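Local coordinates for peroxisomal catalase A (Saccharomyces cerevisiae, PDB 1A4E), which catalyses the breakdown of hydrogen peroxide to water and oxygen, using a heme cofactor, at residues 8-13 and 34-39; 104-109 and 226-231; 467-472 and 481-486; 276-281 and 418-423. One frame throughout, in Å; residues are numbered along the deposited sequence.

How the contacts relate
Followed from the N terminus, the four contacts close in series, and none nests in or crosses another. Contact 1 joins the N-terminal arm to the start of helix 36-45 across 20 residues. Contact 2 spans 116 residues, bringing the loop between strands 87-95 and 112-119 against the start of helix 230-239. Contact 4 follows with a 136-residue span, linking the turn after helix 269-274 to the chain that leaves strand 411-418. Contact 3 comes last, closing the hairpin of the final two helices. The arm stands apart: the centres of contacts 1 and 3 are about 63 Å apart. Contacts 3 and 4 have nearest atoms about 8 Å apart.

Contact 1: residues 8-13 and 34-39; sequences VTNSTG and QDYNLI
Asn10 and Asn37 meet amide to amide, joining the N-terminal arm of the catalase subunit to the first turn of helix 36-45. The donor is Asn10 ND2, 2.9 Å from Asn37 OD1, with an N-H...O angle of 159°. The bond lies in the carbonyl plane of Asn37 and close to the amide plane of Asn10. Because the two amides are turned 83° against each other, they cross and do not stack. Asn10 CG sits between its backbone N and carbonyl carbon (chi1 60°), which sends the amide towards the helix. Tyr36 adds a looser approach: its CE1 lies 4.3 Å from Asn10 ND2, which stands at the ring edge near the ring plane.

One shell out, Asn10 opens a type I beta turn that runs to Gly13. Its OD1 accepts a weak bond from Thr12 N at 3.2 Å, the geometry of an Asx turn, and a further bond from Asn14 N. The carbonyl of Asn10 is gripped twice, by Gly13 N and by Thr9 OG1. Beyond this shell the contact belongs to the tetramer interface: Tyr36 OH bonds to Glu327 of the second subunit, and Thr9 OG1 also bonds to the backbone N of Phe367 of the second subunit. On the helix side Asp35 is the N-cap, its OD1 accepting from Leu38 N at 3.2 Å, met from above the carboxylate plane.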
loop_
_atom_site.group_PDB
_atom_site.type_symbol
_atom_site.label_atom_id
_atom_site.label_comp_id
_atom_site.label_asym_id
_atom_site.label_seq_id
_atom_site.Cartn_x
_atom_site.Cartn_y
_atom_site.Cartn_z
ATOM N N VAL B 8 24.831 17.829 2.633
ATOM C CA VAL B 8 24.002 16.721 3.070
ATOM C C VAL B 8 22.884 17.266 3.946
ATOM O O VAL B 8 23.089 18.028 4.883
ATOM C CB VAL B 8 24.866 15.691 3.839
ATOM C CG1 VAL B 8 24.015 14.486 4.240
ATOM C CG2 VAL B 8 26.010 15.207 2.947
ATOM N N THR B 9 21.662 16.892 3.580
ATOM C CA THR B 9 20.455 17.353 4.236
ATOM C C THR B 9 19.620 16.142 4.619
ATOM O O THR B 9 19.964 15.007 4.278
ATOM C CB THR B 9 19.610 18.262 3.292
ATOM O OG1 THR B 9 19.052 17.407 2.300
ATOM C CG2 THR B 9 20.406 19.368 2.599
ATOM N N ASN B 10 18.515 16.378 5.335
ATOM C CA ASN B 10 17.540 15.329 5.584
ATOM C C ASN B 10 16.527 15.388 4.428
ATOM O O ASN B 10 16.726 16.163 3.483
ATOM C CB ASN B 10 16.869 15.577 6.940
ATOM C CG ASN B 10 16.110 16.889 7.103
ATOM O OD1 ASN B 10 15.876 17.638 6.160
ATOM N ND2 ASN B 10 15.688 17.203 8.324
ATOM N N SER B 11 15.419 14.632 4.486
ATOM C CA SER B 11 14.398 14.603 3.434
ATOM C C SER B 11 13.752 15.927 3.073
ATOM O O SER B 11 13.364 16.137 1.922
ATOM C CB SER B 11 13.284 13.648 3.815
ATOM O OG SER B 11 13.739 12.308 3.739
ATOM N N THR B 12 13.635 16.828 4.052
ATOM C CA THR B 12 13.014 18.116 3.808
ATOM C C THR B 12 13.989 19.259 3.609
ATOM O O THR B 12 13.643 20.428 3.746
ATOM C CB THR B 12 12.029 18.434 4.955
ATOM O OG1 THR B 12 12.674 18.180 6.192
ATOM C CG2 THR B 12 10.767 17.588 4.841
ATOM N N GLY B 13 15.224 18.908 3.239
ATOM C CA GLY B 13 16.230 19.869 2.825
ATOM C C GLY B 13 16.947 20.622 3.920
ATOM O O GLY B 13 17.683 21.568 3.647
ATOM N N GLN B 34 12.979 13.356 20.045
ATOM C CA GLN B 34 13.309 14.647 19.452
ATOM C C GLN B 34 14.235 14.576 18.245
ATOM O O GLN B 34 14.277 15.493 17.428
ATOM C CB GLN B 34 13.901 15.418 20.598
ATOM C CG GLN B 34 14.450 16.806 20.523
ATOM C CD GLN B 34 14.945 17.203 21.899
ATOM O OE1 GLN B 34 16.139 17.215 22.188
ATOM N NE2 GLN B 34 13.999 17.519 22.776
ATOM N N ASP B 35 15.005 13.491 18.112
ATOM C CA ASP B 35 15.900 13.337 16.981
ATOM C C ASP B 35 15.160 12.801 15.762
ATOM O O ASP B 35 15.156 11.610 15.437
ATOM C CB ASP B 35 17.018 12.391 17.354
ATOM C CG ASP B 35 18.215 12.416 16.416
ATOM O OD1 ASP B 35 18.148 12.912 15.289
ATOM O OD2 ASP B 35 19.247 11.925 16.834
ATOM N N TYR B 36 14.560 13.758 15.063
ATOM C CA TYR B 36 13.783 13.462 13.873
ATOM C C TYR B 36 14.635 13.073 12.668
ATOM O O TYR B 36 14.115 12.451 11.744
ATOM C CB TYR B 36 12.898 14.671 13.522
ATOM C CG TYR B 36 13.612 16.008 13.559
ATOM C CD1 TYR B 36 14.409 16.398 12.486
ATOM C CD2 TYR B 36 13.499 16.823 14.689
ATOM C CE1 TYR B 36 15.111 17.598 12.540
ATOM C CE2 TYR B 36 14.199 18.023 14.750
ATOM C CZ TYR B 36 15.005 18.399 13.674
ATOM O OH TYR B 36 15.741 19.564 13.736
ATOM N N ASN B 37 15.930 13.439 12.661
ATOM C CA ASN B 37 16.833 13.069 11.580
ATOM C C ASN B 37 17.207 11.594 11.634
ATOM O O ASN B 37 17.331 10.969 10.577
ATOM C CB ASN B 37 18.103 13.919 11.632
ATOM C CG ASN B 37 17.909 15.316 11.060
ATOM O OD1 ASN B 37 16.915 15.614 10.407
ATOM N ND2 ASN B 37 18.852 16.227 11.263
ATOM N N LEU B 38 17.339 11.024 12.847
ATOM C CA LEU B 38 17.575 9.602 12.993
ATOM C C LEU B 38 16.353 8.857 12.479
ATOM O O LEU B 38 16.505 7.932 11.685
ATOM C CB LEU B 38 17.796 9.222 14.455
ATOM C CG LEU B 38 17.984 7.730 14.753
ATOM C CD1 LEU B 38 19.245 7.222 14.056
ATOM C CD2 LEU B 38 18.059 7.515 16.252
ATOM N N ILE B 39 15.140 9.244 12.891
ATOM C CA ILE B 39 13.936 8.549 12.454
ATOM C C ILE B 39 13.671 8.743 10.972
ATOM O O ILE B 39 13.183 7.819 10.335
ATOM C CB ILE B 39 12.751 9.035 13.334
ATOM C CG1 ILE B 39 12.962 8.436 14.729
ATOM C CG2 ILE B 39 11.392 8.584 12.800
ATOM C CD1 ILE B 39 12.009 8.980 15.807
#

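Contact 2: residues 104-109 and 226-231; sequences ADTVRD and KNLTIE
The start of helix 230-239 and the residues leading into it pack against the loop between strands 87-95 and 112-119 through two side-chain pairs, Arg108 with Ile230 and Thr106 with Leu228. In the first, Ile230 CD1 comes within 3.5 Å of Arg108 NH1 and Ile230 CG1 within 3.7 Å of the same nitrogen. The methyl approaches the guanidinium obliquely, and the two side chains cross at about a right angle. The Arg108 side chain runs out extended through its first two torsions, then bends at chi3 (-84°), which brings NH1 to Ile230. The other pair is purely apolar: Thr106 CG2 lies 3.9 Å from Leu228 CD1. Thr106 thereby turns its methyl to the leucine, while its OG1 bonds to the carbonyl of Ala233, one turn into the helix.

The loop links neighbouring antiparallel strands of the catalase beta-barrel, so these pairs join a strand-to-strand connection of the barrel to the start of a helix. No direct hydrogen bond crosses between the segments. A water accepts a weak bond from Arg108 NH2 at 2.7 Å; its approach to Leu228 O is long and doubtful. Firmer bonds come from outside: Arg108 NE donates to the carbonyl of Leu182, and Leu228 O accepts from Thr188 OG1. Asn452 of helix 445-457 touches both Arg108 and Ile230. Ile236 of helix 230-239 touches both Thr106 and Leu228.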
loop_
_atom_site.group_PDB
_atom_site.type_symbol
_atom_site.label_atom_id
_atom_site.label_comp_id
_atom_site.label_asym_id
_atom_site.label_seq_id
_atom_site.Cartn_x
_atom_site.Cartn_y
_atom_site.Cartn_z
ATOM N N ALA B 104 20.553 -16.854 -8.512
ATOM C CA ALA B 104 21.649 -16.825 -9.466
ATOM C C ALA B 104 21.287 -16.634 -10.919
ATOM O O ALA B 104 20.207 -16.981 -11.382
ATOM C CB ALA B 104 22.444 -18.104 -9.389
ATOM N N ASP B 105 22.239 -16.070 -11.650
ATOM C CA ASP B 105 22.091 -15.835 -13.073
ATOM C C ASP B 105 22.131 -17.053 -13.965
ATOM O O ASP B 105 21.392 -17.134 -14.946
ATOM C CB ASP B 105 23.174 -14.885 -13.554
ATOM C CG ASP B 105 22.861 -13.419 -13.334
ATOM O OD1 ASP B 105 21.718 -13.074 -13.050
ATOM O OD2 ASP B 105 23.767 -12.611 -13.473
ATOM N N THR B 106 23.023 -17.990 -13.631
ATOM C CA THR B 106 23.223 -19.169 -14.457
ATOM C C THR B 106 22.502 -20.406 -13.929
ATOM O O THR B 106 23.110 -21.383 -13.491
ATOM C CB THR B 106 24.768 -19.414 -14.606
ATOM O OG1 THR B 106 25.315 -19.595 -13.307
ATOM C CG2 THR B 106 25.471 -18.262 -15.317
ATOM N N VAL B 107 21.167 -20.323 -13.905
ATOM C CA VAL B 107 20.317 -21.462 -13.561
ATOM C C VAL B 107 19.577 -21.897 -14.826
ATOM O O VAL B 107 19.621 -21.203 -15.842
ATOM C CB VAL B 107 19.234 -21.137 -12.476
ATOM C CG1 VAL B 107 19.933 -20.851 -11.162
ATOM C CG2 VAL B 107 18.343 -19.976 -12.920
ATOM N N ARG B 108 18.901 -23.044 -14.821
ATOM C CA ARG B 108 18.106 -23.440 -15.968
ATOM C C ARG B 108 16.758 -22.764 -15.821
ATOM O O ARG B 108 16.104 -22.840 -14.785
ATOM C CB ARG B 108 17.957 -24.959 -15.999
ATOM C CG ARG B 108 16.866 -25.481 -16.929
ATOM C CD ARG B 108 17.058 -26.960 -17.196
ATOM N NE ARG B 108 18.022 -27.061 -18.277
ATOM C CZ ARG B 108 19.197 -27.659 -18.149
ATOM N NH1 ARG B 108 19.591 -28.226 -17.023
ATOM N NH2 ARG B 108 20.014 -27.632 -19.175
ATOM N N ASP B 109 16.394 -22.066 -16.890
ATOM C CA ASP B 109 15.134 -21.343 -16.988
ATOM C C ASP B 109 15.010 -20.788 -18.396
ATOM O O ASP B 109 16.009 -20.712 -19.110
ATOM C CB ASP B 109 15.075 -20.151 -16.019
ATOM C CG ASP B 109 14.087 -20.264 -14.867
ATOM O OD1 ASP B 109 13.270 -21.183 -14.821
ATOM O OD2 ASP B 109 14.140 -19.401 -13.999
ATOM N N LYS B 226 25.593 -19.067 -27.649
ATOM C CA LYS B 226 26.641 -19.654 -26.844
ATOM C C LYS B 226 25.954 -20.045 -25.547
ATOM O O LYS B 226 25.184 -19.279 -24.967
ATOM C CB LYS B 226 27.745 -18.623 -26.614
ATOM C CG LYS B 226 28.985 -19.205 -25.954
ATOM C CD LYS B 226 29.929 -18.076 -25.571
ATOM C CE LYS B 226 30.774 -18.516 -24.373
ATOM N NZ LYS B 226 31.305 -17.360 -23.664
ATOM N N ASN B 227 26.205 -21.294 -25.141
ATOM C CA ASN B 227 25.589 -21.903 -23.973
ATOM C C ASN B 227 26.605 -22.522 -23.024
ATOM O O ASN B 227 27.781 -22.736 -23.329
ATOM C CB ASN B 227 24.626 -23.019 -24.373
ATOM C CG ASN B 227 23.504 -22.604 -25.299
ATOM O OD1 ASN B 227 22.796 -21.628 -25.061
ATOM N ND2 ASN B 227 23.308 -23.358 -26.374
ATOM N N LEU B 228 26.083 -22.795 -21.832
ATOM C CA LEU B 228 26.815 -23.483 -20.796
ATOM C C LEU B 228 26.222 -24.879 -20.640
ATOM O O LEU B 228 25.082 -25.160 -21.036
ATOM C CB LEU B 228 26.690 -22.755 -19.457
ATOM C CG LEU B 228 27.174 -21.318 -19.320
ATOM C CD1 LEU B 228 26.840 -20.824 -17.927
ATOM C CD2 LEU B 228 28.667 -21.230 -19.591
ATOM N N THR B 229 27.048 -25.780 -20.091
ATOM C CA THR B 229 26.554 -27.094 -19.698
ATOM C C THR B 229 26.031 -26.917 -18.280
ATOM O O THR B 229 26.413 -25.959 -17.597
ATOM C CB THR B 229 27.678 -28.164 -19.731
ATOM O OG1 THR B 229 28.725 -27.763 -18.858
ATOM C CG2 THR B 229 28.207 -28.358 -21.142
ATOM N N ILE B 230 25.168 -27.807 -17.783
ATOM C CA ILE B 230 24.599 -27.622 -16.459
ATOM C C ILE B 230 25.642 -27.686 -15.346
ATOM O O ILE B 230 25.439 -27.083 -14.295
ATOM C CB ILE B 230 23.448 -28.675 -16.281
ATOM C CG1 ILE B 230 22.705 -28.410 -14.970
ATOM C CG2 ILE B 230 23.997 -30.093 -16.316
ATOM C CD1 ILE B 230 22.066 -27.005 -14.828
ATOM N N GLU B 231 26.790 -28.336 -15.584
ATOM C CA GLU B 231 27.873 -28.402 -14.607
ATOM C C GLU B 231 28.573 -27.054 -14.484
ATOM O O GLU B 231 28.878 -26.610 -13.374
ATOM C CB GLU B 231 28.945 -29.426 -14.987
ATOM C CG GLU B 231 28.485 -30.877 -15.104
ATOM C CD GLU B 231 28.006 -31.347 -16.479
ATOM O OE1 GLU B 231 27.921 -30.559 -17.427
ATOM O OE2 GLU B 231 27.723 -32.540 -16.597
HETATM O O HOH W 1 22.511 -27.044 -19.887
#

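Contact 3: residues 467-472 and 481-486; sequences RVYDMF and EAIKKV
Tyr469 lays one face of its ring on the aliphatic part of Lys484. Lys484 CB sits 4.0 Å from the centroid of the Tyr469 ring and 12° off the ring normal, a CH-pi contact over the centre of the face. Lys484 CG follows over the same ring, 3.8 Å from Tyr469 CE2. The lysine chain crosses the tyrosine at about a right angle and then bends at chi3 (58°), which carries the ammonium off the ring to Glu481 one turn earlier. There Lys484 NZ and Glu481 OE1 form a salt bridge of 3.1 Å, with the nitrogen on the syn side but tilted out of the carboxylate plane.

Both partners belong to an antiparallel helical hairpin, helices 462-473 and 477-487, in the C-terminal helical region of the catalase. Within it, segments 467-472 and 481-486 run at 155° between their N-to-C directions, with axes 9.6 Å apart at closest approach. Ile483, buried, divides its branches between two rings. Ile483 CG2 reaches the edge of the Tyr469 ring, 3.9 Å from Tyr469 CE1. The other arm, with CG1 beside the backbone N, puts Ile483 CD1 over the face of the Phe472 ring, 3.6 Å from Phe472 CG and displaced towards the rim.

Ile453 of helix 445-457 touches both Phe472 and Ile483. Phe472 also packs on Trp164 of helix 160-168 and Val179 of helix 176-182.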
loop_
_atom_site.group_PDB
_atom_site.type_symbol
_atom_site.label_atom_id
_atom_site.label_comp_id
_atom_site.label_asym_id
_atom_site.label_seq_id
_atom_site.Cartn_x
_atom_site.Cartn_y
_atom_site.Cartn_z
ATOM N N ARG B 467 5.887 -41.431 -15.235
ATOM C CA ARG B 467 5.094 -40.586 -16.119
ATOM C C ARG B 467 5.931 -39.666 -16.999
ATOM O O ARG B 467 5.516 -39.311 -18.106
ATOM C CB ARG B 467 4.157 -39.716 -15.330
ATOM C CG ARG B 467 3.173 -40.484 -14.495
ATOM C CD ARG B 467 2.228 -39.431 -14.013
ATOM N NE ARG B 467 1.799 -39.678 -12.655
ATOM C CZ ARG B 467 1.268 -38.692 -11.934
ATOM N NH1 ARG B 467 1.115 -37.455 -12.437
ATOM N NH2 ARG B 467 0.886 -38.959 -10.687
ATOM N N VAL B 468 7.109 -39.266 -16.494
ATOM C CA VAL B 468 8.048 -38.461 -17.263
ATOM C C VAL B 468 8.584 -39.314 -18.406
ATOM O O VAL B 468 8.614 -38.844 -19.541
ATOM C CB VAL B 468 9.198 -37.984 -16.350
ATOM C CG1 VAL B 468 10.284 -37.287 -17.151
ATOM C CG2 VAL B 468 8.630 -37.019 -15.319
ATOM N N TYR B 469 8.952 -40.574 -18.111
ATOM C CA TYR B 469 9.469 -41.506 -19.108
ATOM C C TYR B 469 8.418 -41.810 -20.156
ATOM O O TYR B 469 8.745 -41.850 -21.338
ATOM C CB TYR B 469 9.888 -42.828 -18.479
ATOM C CG TYR B 469 10.903 -42.727 -17.352
ATOM C CD1 TYR B 469 11.848 -41.695 -17.304
ATOM C CD2 TYR B 469 10.855 -43.680 -16.332
ATOM C CE1 TYR B 469 12.740 -41.617 -16.233
ATOM C CE2 TYR B 469 11.746 -43.606 -15.261
ATOM C CZ TYR B 469 12.683 -42.573 -15.221
ATOM O OH TYR B 469 13.559 -42.500 -14.160
ATOM N N ASP B 470 7.149 -41.972 -19.760
ATOM C CA ASP B 470 6.087 -42.229 -20.714
ATOM C C ASP B 470 5.795 -41.049 -21.614
ATOM O O ASP B 470 5.479 -41.254 -22.785
ATOM C CB ASP B 470 4.809 -42.635 -19.978
ATOM C CG ASP B 470 4.853 -44.028 -19.344
ATOM O OD1 ASP B 470 5.773 -44.810 -19.610
ATOM O OD2 ASP B 470 3.948 -44.337 -18.571
ATOM N N MET B 471 5.937 -39.819 -21.101
ATOM C CA MET B 471 5.737 -38.617 -21.903
ATOM C C MET B 471 6.872 -38.448 -22.910
ATOM O O MET B 471 6.616 -38.163 -24.081
ATOM C CB MET B 471 5.662 -37.383 -20.993
ATOM C CG MET B 471 5.444 -36.065 -21.730
ATOM S SD MET B 471 5.330 -34.619 -20.650
ATOM C CE MET B 471 7.016 -34.500 -20.121
ATOM N N PHE B 472 8.129 -38.647 -22.498
ATOM C CA PHE B 472 9.245 -38.525 -23.420
ATOM C C PHE B 472 9.382 -39.667 -24.418
ATOM O O PHE B 472 9.964 -39.481 -25.485
ATOM C CB PHE B 472 10.527 -38.375 -22.618
ATOM C CG PHE B 472 10.711 -36.935 -22.153
ATOM C CD1 PHE B 472 11.137 -35.960 -23.061
ATOM C CD2 PHE B 472 10.457 -36.587 -20.823
ATOM C CE1 PHE B 472 11.309 -34.643 -22.634
ATOM C CE2 PHE B 472 10.633 -35.266 -20.407
ATOM C CZ PHE B 472 11.058 -34.295 -21.309
ATOM N N GLU B 481 14.664 -43.826 -22.813
ATOM C CA GLU B 481 15.594 -44.806 -22.266
ATOM C C GLU B 481 16.833 -44.142 -21.687
ATOM O O GLU B 481 17.313 -44.543 -20.630
ATOM C CB GLU B 481 16.061 -45.798 -23.340
ATOM C CG GLU B 481 15.048 -46.810 -23.890
ATOM C CD GLU B 481 14.421 -47.748 -22.863
ATOM O OE1 GLU B 481 15.116 -48.243 -21.969
ATOM O OE2 GLU B 481 13.219 -47.985 -22.968
ATOM N N ALA B 482 17.351 -43.126 -22.386
ATOM C CA ALA B 482 18.516 -42.383 -21.940
ATOM C C ALA B 482 18.249 -41.543 -20.692
ATOM O O ALA B 482 19.135 -41.404 -19.849
ATOM C CB ALA B 482 18.986 -41.474 -23.065
ATOM N N ILE B 483 17.029 -41.003 -20.543
ATOM C CA ILE B 483 16.637 -40.229 -19.365
ATOM C C ILE B 483 16.552 -41.155 -18.168
ATOM O O ILE B 483 17.035 -40.804 -17.093
ATOM C CB ILE B 483 15.259 -39.540 -19.590
ATOM C CG1 ILE B 483 15.423 -38.451 -20.639
ATOM C CG2 ILE B 483 14.717 -38.937 -18.291
ATOM C CD1 ILE B 483 14.072 -37.957 -21.180
ATOM N N LYS B 484 15.947 -42.334 -18.371
ATOM C CA LYS B 484 15.801 -43.341 -17.327
ATOM C C LYS B 484 17.153 -43.842 -16.814
ATOM O O LYS B 484 17.339 -44.068 -15.617
ATOM C CB LYS B 484 14.975 -44.500 -17.884
ATOM C CG LYS B 484 14.605 -45.567 -16.849
ATOM C CD LYS B 484 14.103 -46.858 -17.488
ATOM C CE LYS B 484 15.174 -47.430 -18.424
ATOM N NZ LYS B 484 14.793 -48.734 -18.927
ATOM N N LYS B 485 18.117 -43.968 -17.735
ATOM C CA LYS B 485 19.471 -44.397 -17.430
ATOM C C LYS B 485 20.237 -43.374 -16.589
ATOM O O LYS B 485 21.028 -43.756 -15.723
ATOM C CB LYS B 485 20.167 -44.662 -18.761
ATOM C CG LYS B 485 21.621 -45.093 -18.710
ATOM C CD LYS B 485 22.056 -45.356 -20.138
ATOM C CE LYS B 485 23.562 -45.502 -20.235
ATOM N NZ LYS B 485 23.921 -45.781 -21.613
ATOM N N VAL B 486 20.011 -42.071 -16.812
ATOM C CA VAL B 486 20.678 -41.044 -16.024
ATOM C C VAL B 486 19.999 -40.920 -14.664
ATOM O O VAL B 486 20.681 -40.875 -13.643
ATOM C CB VAL B 486 20.644 -39.683 -16.770
ATOM C CG1 VAL B 486 21.377 -38.619 -15.962
ATOM C CG2 VAL B 486 21.366 -39.799 -18.106
#

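Contact 4: residues 276-281 and 418-423; sequences PFSVFD and YHWATS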
loop_
_atom_site.group_PDB
_atom_site.type_symbol
_atom_site.label_atom_id
_atom_site.label_comp_id
_atom_site.label_asym_id
_atom_site.label_seq_id
_atom_site.Cartn_x
_atom_site.Cartn_y
_atom_site.Cartn_z
ATOM N N PRO B 276 -1.742 -26.881 -40.445
ATOM C CA PRO B 276 -2.101 -28.056 -39.640
ATOM C C PRO B 276 -2.327 -27.852 -38.140
ATOM O O PRO B 276 -2.640 -28.792 -37.401
ATOM C CB PRO B 276 -0.978 -29.033 -39.940
ATOM C CG PRO B 276 0.219 -28.146 -40.191
ATOM C CD PRO B 276 -0.408 -27.045 -41.029
ATOM N N PHE B 277 -2.135 -26.607 -37.690
ATOM C CA PHE B 277 -2.310 -26.170 -36.311
ATOM C C PHE B 277 -2.822 -24.728 -36.286
ATOM O O PHE B 277 -2.984 -24.072 -37.318
ATOM C CB PHE B 277 -0.967 -26.278 -35.546
ATOM C CG PHE B 277 0.224 -25.559 -36.180
ATOM C CD1 PHE B 277 0.392 -24.178 -36.029
ATOM C CD2 PHE B 277 1.138 -26.289 -36.937
ATOM C CE1 PHE B 277 1.468 -23.538 -36.637
ATOM C CE2 PHE B 277 2.215 -25.636 -37.542
ATOM C CZ PHE B 277 2.382 -24.263 -37.396
ATOM N N SER B 278 -3.058 -24.209 -35.081
ATOM C CA SER B 278 -3.596 -22.869 -34.912
ATOM C C SER B 278 -2.517 -21.790 -34.794
ATOM O O SER B 278 -1.456 -22.003 -34.194
ATOM C CB SER B 278 -4.496 -22.883 -33.665
ATOM O OG SER B 278 -5.278 -21.706 -33.517
ATOM N N VAL B 279 -2.772 -20.622 -35.411
ATOM C CA VAL B 279 -1.894 -19.463 -35.244
ATOM C C VAL B 279 -2.027 -18.878 -33.841
ATOM O O VAL B 279 -1.182 -18.101 -33.410
ATOM C CB VAL B 279 -2.188 -18.300 -36.248
ATOM C CG1 VAL B 279 -1.590 -18.700 -37.582
ATOM C CG2 VAL B 279 -3.682 -17.984 -36.364
ATOM N N PHE B 280 -3.097 -19.251 -33.129
ATOM C CA PHE B 280 -3.363 -18.813 -31.772
ATOM C C PHE B 280 -2.760 -19.746 -30.728
ATOM O O PHE B 280 -3.010 -19.582 -29.530
ATOM C CB PHE B 280 -4.878 -18.726 -31.573
ATOM C CG PHE B 280 -5.568 -17.875 -32.624
ATOM C CD1 PHE B 280 -5.031 -16.640 -33.009
ATOM C CD2 PHE B 280 -6.742 -18.351 -33.217
ATOM C CE1 PHE B 280 -5.674 -15.876 -33.989
ATOM C CE2 PHE B 280 -7.375 -17.580 -34.196
ATOM C CZ PHE B 280 -6.844 -16.347 -34.584
ATOM N N ASP B 281 -1.972 -20.744 -31.153
ATOM C CA ASP B 281 -1.361 -21.667 -30.224
ATOM C C ASP B 281 0.097 -21.319 -30.008
ATOM O O ASP B 281 0.936 -21.414 -30.902
ATOM C CB ASP B 281 -1.475 -23.087 -30.759
ATOM C CG ASP B 281 -1.032 -24.212 -29.818
ATOM O OD1 ASP B 281 -0.545 -23.965 -28.716
ATOM O OD2 ASP B 281 -1.184 -25.368 -30.191
ATOM N N TYR B 418 -13.961 -22.662 -22.263
ATOM C CA TYR B 418 -13.126 -23.620 -22.963
ATOM C C TYR B 418 -11.762 -23.827 -22.337
ATOM O O TYR B 418 -11.084 -22.890 -21.922
ATOM C CB TYR B 418 -12.989 -23.147 -24.411
ATOM C CG TYR B 418 -12.314 -24.114 -25.377
ATOM C CD1 TYR B 418 -12.997 -25.242 -25.847
ATOM C CD2 TYR B 418 -11.013 -23.854 -25.810
ATOM C CE1 TYR B 418 -12.376 -26.109 -26.747
ATOM C CE2 TYR B 418 -10.390 -24.715 -26.710
ATOM C CZ TYR B 418 -11.076 -25.836 -27.170
ATOM O OH TYR B 418 -10.456 -26.670 -28.071
ATOM N N HIS B 419 -11.396 -25.107 -22.287
ATOM C CA HIS B 419 -10.114 -25.570 -21.792
ATOM C C HIS B 419 -9.453 -26.279 -22.962
ATOM O O HIS B 419 -9.831 -27.382 -23.345
ATOM C CB HIS B 419 -10.345 -26.522 -20.615
ATOM C CG HIS B 419 -9.142 -27.279 -20.056
ATOM N ND1 HIS B 419 -9.211 -28.233 -19.138
ATOM C CD2 HIS B 419 -7.816 -27.157 -20.406
ATOM C CE1 HIS B 419 -8.004 -28.694 -18.921
ATOM N NE2 HIS B 419 -7.171 -28.040 -19.691
ATOM N N TRP B 420 -8.445 -25.619 -23.524
ATOM C CA TRP B 420 -7.688 -26.119 -24.655
ATOM C C TRP B 420 -6.666 -27.170 -24.215
ATOM O O TRP B 420 -5.455 -27.005 -24.373
ATOM C CB TRP B 420 -7.013 -24.910 -25.326
ATOM C CG TRP B 420 -6.669 -25.031 -26.806
ATOM C CD1 TRP B 420 -6.989 -26.136 -27.557
ATOM C CD2 TRP B 420 -6.042 -24.064 -27.547
ATOM N NE1 TRP B 420 -6.573 -25.872 -28.767
ATOM C CE2 TRP B 420 -6.006 -24.660 -28.815
ATOM C CE3 TRP B 420 -5.509 -22.794 -27.351
ATOM C CZ2 TRP B 420 -5.438 -23.995 -29.901
ATOM C CZ3 TRP B 420 -4.940 -22.128 -28.437
ATOM C CH2 TRP B 420 -4.904 -22.722 -29.701
ATOM N N ALA B 421 -7.154 -28.284 -23.662
ATOM C CA ALA B 421 -6.333 -29.399 -23.208
ATOM C C ALA B 421 -5.503 -30.020 -24.324
ATOM O O ALA B 421 -5.794 -29.760 -25.493
ATOM C CB ALA B 421 -7.254 -30.440 -22.630
ATOM N N THR B 422 -4.467 -30.811 -24.026
ATOM C CA THR B 422 -3.675 -31.495 -25.054
ATOM C C THR B 422 -4.598 -32.241 -26.017
ATOM O O THR B 422 -5.462 -33.026 -25.617
ATOM C CB THR B 422 -2.704 -32.536 -24.439
ATOM O OG1 THR B 422 -2.043 -31.870 -23.377
ATOM C CG2 THR B 422 -1.667 -33.086 -25.426
ATOM N N SER B 423 -4.460 -31.875 -27.292
ATOM C CA SER B 423 -5.219 -32.470 -28.382
ATOM C C SER B 423 -4.925 -33.956 -28.537
ATOM O O SER B 423 -3.784 -34.369 -28.318
ATOM C CB SER B 423 -4.890 -31.772 -29.698
ATOM O OG SER B 423 -5.234 -30.396 -29.674
#
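With CG anti to its backbone N (chi1 -155°), Trp420 extends its indole towards the turn at 278-281, where Asp281 is likewise extended (chi1 -173°) and brings its CB to the six-membered ring. Asp281 CB lies 3.6 Å from Trp420 CH2, approaching obliquely, and the carboxylate is inclined 44° to the indole plane. Two further groups meet the rim of the indole: the carbonyl O of Phe280 is 3.4 Å from Trp420 CZ3, at the ring edge near its plane, and Ser278 CB is 4.0 Å from Trp420 CZ2, also in plane. No hydrogen bond joins the two segments directly.

The turn is a type I turn from Ser278 to Asp281, closed by a weak bond of 3.3 Å from Asp281 N to Ser278 O. Arg137 ties both sides, as its NH1 forms a salt bridge with Asp281 OD2 while its NE bonds to the carbonyl of Trp420; Asp281 OD1 bonds to Thr283 OG1. His28 of the third subunit meets the Trp420 ring. An indole rim set against a type I turn thus joins the loop before barrel strand 294-303 to the chain leading into the C-terminal helices of the catalase fold, beside a subunit interface.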